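Local coordinates for protein phthiocerol synthesis polyketide synthase type I PpsC (Mycobacterium tuberculosis, PDB 7AHB) that probably selects the acyl extender unit and loads it onto the carrier protein, through its acyltransferase domain, during phthiocerol assembly, at residues A[204-209]-A[323-328]; A[273-278]-A[304-309]. One frame throughout, in Å; residues are numbered along the deposited sequence.

Interaction 1. Residues A[204-209]-A[323-328]; sequences PRQTVI and LTHSIS. With SCN (thiocyanate ion), chain N.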
loop_
_atom_site.group_PDB
_atom_site.type_symbol
_atom_site.label_atom_id
_atom_site.label_comp_id
_atom_site.label_asym_id
_atom_site.label_seq_id
_atom_site.Cartn_x
_atom_site.Cartn_y
_atom_site.Cartn_z
ATOM N N PRO A 204 12.347 -9.069 -8.008
ATOM C CA PRO A 204 13.484 -10.004 -8.097
ATOM C C PRO A 204 14.798 -9.357 -7.733
ATOM O O PRO A 204 15.778 -10.076 -7.487
ATOM C CB PRO A 204 13.476 -10.463 -9.564
ATOM C CG PRO A 204 12.098 -10.110 -10.085
ATOM C CD PRO A 204 11.674 -8.871 -9.309
ATOM N N ARG A 205 14.853 -8.022 -7.683
ATOM C CA ARG A 205 16.107 -7.306 -7.499
ATOM C C ARG A 205 16.179 -6.469 -6.236
ATOM O O ARG A 205 17.270 -6.012 -5.890
ATOM C CB ARG A 205 16.373 -6.384 -8.699
ATOM C CG ARG A 205 17.122 -7.054 -9.830
ATOM C CD ARG A 205 16.899 -6.323 -11.166
ATOM N NE ARG A 205 15.585 -6.646 -11.742
ATOM C CZ ARG A 205 15.290 -7.815 -12.329
ATOM N NH1 ARG A 205 14.069 -8.024 -12.831
ATOM N NH2 ARG A 205 16.213 -8.787 -12.397
ATOM N N GLN A 206 15.068 -6.257 -5.546
ATOM C CA GLN A 206 15.032 -5.438 -4.346
ATOM C C GLN A 206 14.254 -6.135 -3.242
ATOM O O GLN A 206 13.235 -6.784 -3.494
ATOM C CB GLN A 206 14.386 -4.079 -4.624
ATOM C CG GLN A 206 15.244 -3.147 -5.493
ATOM C CD GLN A 206 14.609 -1.774 -5.651
ATOM O OE1 GLN A 206 13.438 -1.657 -6.023
ATOM N NE2 GLN A 206 15.376 -0.731 -5.355
ATOM N N THR A 207 14.715 -5.951 -2.010
ATOM C CA THR A 207 14.122 -6.564 -0.832
ATOM C C THR A 207 14.173 -5.545 0.295
ATOM O O THR A 207 15.118 -4.768 0.390
ATOM C CB THR A 207 14.889 -7.846 -0.420
ATOM O OG1 THR A 207 15.024 -8.746 -1.541
ATOM C CG2 THR A 207 14.201 -8.546 0.705
ATOM N N VAL A 208 13.173 -5.571 1.162
ATOM C CA VAL A 208 13.097 -4.663 2.299
ATOM C C VAL A 208 13.343 -5.472 3.560
ATOM O O VAL A 208 12.753 -6.547 3.737
ATOM C CB VAL A 208 11.739 -3.934 2.374
ATOM C CG1 VAL A 208 11.709 -3.032 3.612
ATOM C CG2 VAL A 208 11.512 -3.118 1.117
ATOM N N ILE A 209 14.208 -4.951 4.432
ATOM C CA ILE A 209 14.462 -5.531 5.738
ATOM C C ILE A 209 13.827 -4.640 6.800
ATOM O O ILE A 209 13.614 -3.430 6.617
ATOM C CB ILE A 209 15.968 -5.723 6.006
ATOM C CG1 ILE A 209 16.717 -4.393 5.877
ATOM C CG2 ILE A 209 16.536 -6.775 5.080
ATOM C CD1 ILE A 209 18.223 -4.479 6.333
ATOM N N LEU A 323 6.110 2.320 -5.951
ATOM C CA LEU A 323 6.186 0.905 -6.316
ATOM C C LEU A 323 6.279 0.646 -7.814
ATOM O O LEU A 323 6.496 -0.507 -8.225
ATOM C CB LEU A 323 4.971 0.161 -5.771
ATOM C CG LEU A 323 4.683 0.300 -4.281
ATOM C CD1 LEU A 323 3.393 -0.392 -3.922
ATOM C CD2 LEU A 323 5.849 -0.232 -3.491
ATOM N N THR A 324 6.121 1.672 -8.644
ATOM C CA THR A 324 6.014 1.427 -10.076
ATOM C C THR A 324 7.312 0.870 -10.651
ATOM O O THR A 324 7.272 0.047 -11.575
ATOM C CB THR A 324 5.583 2.712 -10.788
ATOM O OG1 THR A 324 6.437 3.789 -10.412
ATOM C CG2 THR A 324 4.138 3.074 -10.413
ATOM N N HIS A 325 8.466 1.268 -10.108
ATOM C CA HIS A 325 9.719 0.684 -10.579
ATOM C C HIS A 325 9.835 -0.791 -10.190
ATOM O O HIS A 325 10.282 -1.617 -10.994
ATOM C CB HIS A 325 10.915 1.459 -10.028
ATOM C CG HIS A 325 12.236 0.816 -10.327
ATOM N ND1 HIS A 325 12.741 0.706 -11.609
ATOM C CD2 HIS A 325 13.153 0.234 -9.514
ATOM C CE1 HIS A 325 13.915 0.096 -11.573
ATOM N NE2 HIS A 325 14.187 -0.204 -10.313
ATOM N N SER A 326 9.461 -1.134 -8.955
ATOM C CA SER A 326 9.478 -2.535 -8.533
ATOM C C SER A 326 8.487 -3.362 -9.337
ATOM O O SER A 326 8.770 -4.516 -9.694
ATOM C CB SER A 326 9.154 -2.646 -7.039
ATOM O OG SER A 326 10.174 -2.039 -6.264
ATOM N N ILE A 327 7.308 -2.798 -9.616
ATOM C CA ILE A 327 6.345 -3.488 -10.469
ATOM C C ILE A 327 6.975 -3.797 -11.824
ATOM O O ILE A 327 6.959 -4.937 -12.307
ATOM C CB ILE A 327 5.062 -2.642 -10.615
ATOM C CG1 ILE A 327 4.317 -2.594 -9.281
ATOM C CG2 ILE A 327 4.167 -3.211 -11.716
ATOM C CD1 ILE A 327 3.212 -1.571 -9.220
ATOM N N SER A 328 7.541 -2.780 -12.462
ATOM C CA SER A 328 8.152 -2.998 -13.768
ATOM C C SER A 328 9.288 -4.013 -13.689
ATOM O O SER A 328 9.435 -4.859 -14.581
ATOM C CB SER A 328 8.654 -1.672 -14.331
ATOM O OG SER A 328 7.553 -0.823 -14.636
HETATM S S SCN N . 8.684 -2.111 -1.124
HETATM C C SCN N . 9.094 -1.668 -2.832
HETATM N N SCN N . 9.348 -1.381 -3.901
#
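Q206 and S326 meet beside a bound thiocyanate. Among the polar contacts, Q206 OE1 stands 3.3 Å from S326 OG without a hydrogen bond between them. S326 OG donates a hydrogen bond to the thiocyanate N at 2.6 Å. Q206 reaches the helix because its CG lies anti to the carbonyl carbon (chi1 -70°) and the chain then runs extended to the amide. At the aromatic end of the contact, the same Q206 OE1 comes in at the edge of the H325 ring, 4.0 Å from H325 CD2, with the amide and ring planes nearly perpendicular (86°). The apolar contacts are made to the ion: L323 CD2 lies alongside it, 3.6 Å from the thiocyanate carbon, while V208 CG2 meets the sulfur end at 3.7 Å. V208 belongs to strand 207-211 of the small antiparallel sheet and S326 to helix 324-334, whereas L323 just ahead of that helix also touches H137. The ion, probably taken up from the crystallisation liquor, thus bridges sheet and helix, which implies a contact of modest direct grip that holds a small anion between a hydroxyl and two aliphatic methyl groups.

Interaction 2. Residues A[273-278]-A[304-309]; sequences ADLGIS and IAHAGA
A type I' beta turn from D274 to I277, in the loop between strand 267-269 and helix 287-295, sets L275 and I277 against H306 on the outer side of helix 300-308. I277 CD1 comes from the opposite direction to the imidazole and rests over one face of the ring in a CH-pi contact, 3.4 Å from the centroid and 23° off the normal. The methyl is displaced toward the rim, so that I277 CD1 approaches H306 NE2 to 3.2 Å, which is tight packing. H306 is turned out to meet it, CG anti to the backbone N (chi1 -161°). L275 touches lower down, at the root of the side chain, where L275 CD1 lies 3.8 Å from H306 CB.

Both central residues of the turn, L275 and G276, have positive phi, the left-handed conformation that defines type I'. The turn is closed by I277 N to D274 O at 3.3 Å, and it is reinforced by an Asx turn in which G276 N donates to D274 OD1 at 2.9 Å. The second carboxylate oxygen, D274 OD2, accepts from S278 OG at 2.7 Å; each donor meets its oxygen from above the carboxylate plane. One aspartate thus ties down the residues beyond L275 on both its oxygens. L275 is also joined by backbone hydrogen bonding to S269, and R299 packs on its side chain. On the other partner, A307 of the same helix packs against I135 and F314 of the parallel sheet, and a thiocyanate, probably from the crystallisation liquor, comes within about 3 Å of the H306 side chain at the nearest atoms.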
loop_
_atom_site.group_PDB
_atom_site.type_symbol
_atom_site.label_atom_id
_atom_site.label_comp_id
_atom_site.label_asym_id
_atom_site.label_seq_id
_atom_site.Cartn_x
_atom_site.Cartn_y
_atom_site.Cartn_z
ATOM N N ALA A 273 2.185 -16.846 1.658
ATOM C CA ALA A 273 3.044 -17.372 0.602
ATOM C C ALA A 273 2.229 -17.798 -0.612
ATOM O O ALA A 273 2.675 -17.639 -1.755
ATOM C CB ALA A 273 3.864 -18.540 1.130
ATOM N N ASP A 274 1.029 -18.331 -0.385
ATOM C CA ASP A 274 0.174 -18.802 -1.468
ATOM C C ASP A 274 -0.715 -17.698 -2.031
ATOM O O ASP A 274 -1.643 -17.982 -2.796
ATOM C CB ASP A 274 -0.675 -19.985 -0.994
ATOM C CG ASP A 274 -1.797 -19.586 -0.055
ATOM O OD1 ASP A 274 -1.826 -18.444 0.418
ATOM O OD2 ASP A 274 -2.661 -20.456 0.210
ATOM N N LEU A 275 -0.447 -16.451 -1.673
ATOM C CA LEU A 275 -1.150 -15.264 -2.148
ATOM C C LEU A 275 -2.634 -15.281 -1.808
ATOM O O LEU A 275 -3.397 -14.461 -2.352
ATOM C CB LEU A 275 -0.950 -15.072 -3.665
ATOM C CG LEU A 275 0.510 -15.107 -4.137
ATOM C CD1 LEU A 275 0.614 -14.869 -5.630
ATOM C CD2 LEU A 275 1.336 -14.097 -3.362
ATOM N N GLY A 276 -3.057 -16.167 -0.911
ATOM C CA GLY A 276 -4.462 -16.278 -0.563
ATOM C C GLY A 276 -5.377 -16.667 -1.705
ATOM O O GLY A 276 -6.553 -16.265 -1.721
ATOM N N ILE A 277 -4.886 -17.469 -2.649
ATOM C CA ILE A 277 -5.699 -17.800 -3.817
ATOM C C ILE A 277 -5.645 -19.292 -4.114
ATOM O O ILE A 277 -5.832 -19.717 -5.264
ATOM C CB ILE A 277 -5.261 -17.005 -5.064
ATOM C CG1 ILE A 277 -3.810 -17.342 -5.373
ATOM C CG2 ILE A 277 -5.464 -15.513 -4.865
ATOM C CD1 ILE A 277 -3.255 -16.607 -6.592
ATOM N N SER A 278 -5.393 -20.098 -3.091
ATOM C CA SER A 278 -5.357 -21.539 -3.279
ATOM C C SER A 278 -6.755 -22.077 -3.545
ATOM O O SER A 278 -7.755 -21.512 -3.108
ATOM C CB SER A 278 -4.763 -22.225 -2.048
ATOM O OG SER A 278 -3.361 -21.953 -1.939
ATOM N N ILE A 304 2.568 -9.461 -7.824
ATOM C CA ILE A 304 2.624 -8.769 -9.110
ATOM C C ILE A 304 2.862 -9.770 -10.239
ATOM O O ILE A 304 2.211 -9.723 -11.287
ATOM C CB ILE A 304 3.705 -7.671 -9.088
ATOM C CG1 ILE A 304 3.291 -6.519 -8.145
ATOM C CG2 ILE A 304 3.967 -7.155 -10.499
ATOM C CD1 ILE A 304 2.059 -5.768 -8.598
ATOM N N ALA A 305 3.815 -10.678 -10.048
ATOM C CA ALA A 305 4.090 -11.699 -11.054
ATOM C C ALA A 305 2.821 -12.474 -11.400
ATOM O O ALA A 305 2.495 -12.675 -12.575
ATOM C CB ALA A 305 5.191 -12.643 -10.549
ATOM N N HIS A 306 2.096 -12.920 -10.378
ATOM C CA HIS A 306 0.852 -13.646 -10.614
ATOM C C HIS A 306 -0.108 -12.811 -11.446
ATOM O O HIS A 306 -0.715 -13.310 -12.400
ATOM C CB HIS A 306 0.205 -14.029 -9.274
ATOM C CG HIS A 306 -0.805 -15.134 -9.381
ATOM N ND1 HIS A 306 -2.091 -14.930 -9.846
ATOM C CD2 HIS A 306 -0.715 -16.455 -9.095
ATOM C CE1 HIS A 306 -2.739 -16.083 -9.862
ATOM N NE2 HIS A 306 -1.925 -17.024 -9.417
ATOM N N ALA A 307 -0.229 -11.531 -11.108
ATOM C CA ALA A 307 -1.208 -10.649 -11.717
ATOM C C ALA A 307 -0.849 -10.292 -13.147
ATOM O O ALA A 307 -1.746 -10.061 -13.968
ATOM C CB ALA A 307 -1.335 -9.353 -10.889
ATOM N N GLY A 308 0.437 -10.221 -13.463
ATOM C CA GLY A 308 0.833 -9.878 -14.814
ATOM C C GLY A 308 0.663 -11.007 -15.827
ATOM O O GLY A 308 0.852 -10.789 -17.029
ATOM N N ALA A 309 0.313 -12.206 -15.373
ATOM C CA ALA A 309 0.043 -13.280 -16.320
ATOM C C ALA A 309 -1.025 -12.852 -17.321
ATOM O O ALA A 309 -0.865 -13.032 -18.532
ATOM C CB ALA A 309 -0.381 -14.546 -15.572
#

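In the fold
Helix 300-308 and helix 324-334, with strand 313-316 between them in the sequence, connect the two contacts. They touch where I327 CG1 of interaction 1 packs 4.0 Å from I304 CD1 of interaction 2, although the centres of the contacts lie about 16 Å apart. From this helical pair the contacts reach out to different parts of the domain: interaction 1 to the small antiparallel sheet, interaction 2 to the loop that leaves edge strand 267-269 of the parallel sheet. L323 touches H137 within the GxSxG pattern, and I304 and A307 touch I135 just before it, so both contacts border the probable nucleophile elbow. The thiocyanates, being probable crystallisation additives, are no evidence of a natural ligand.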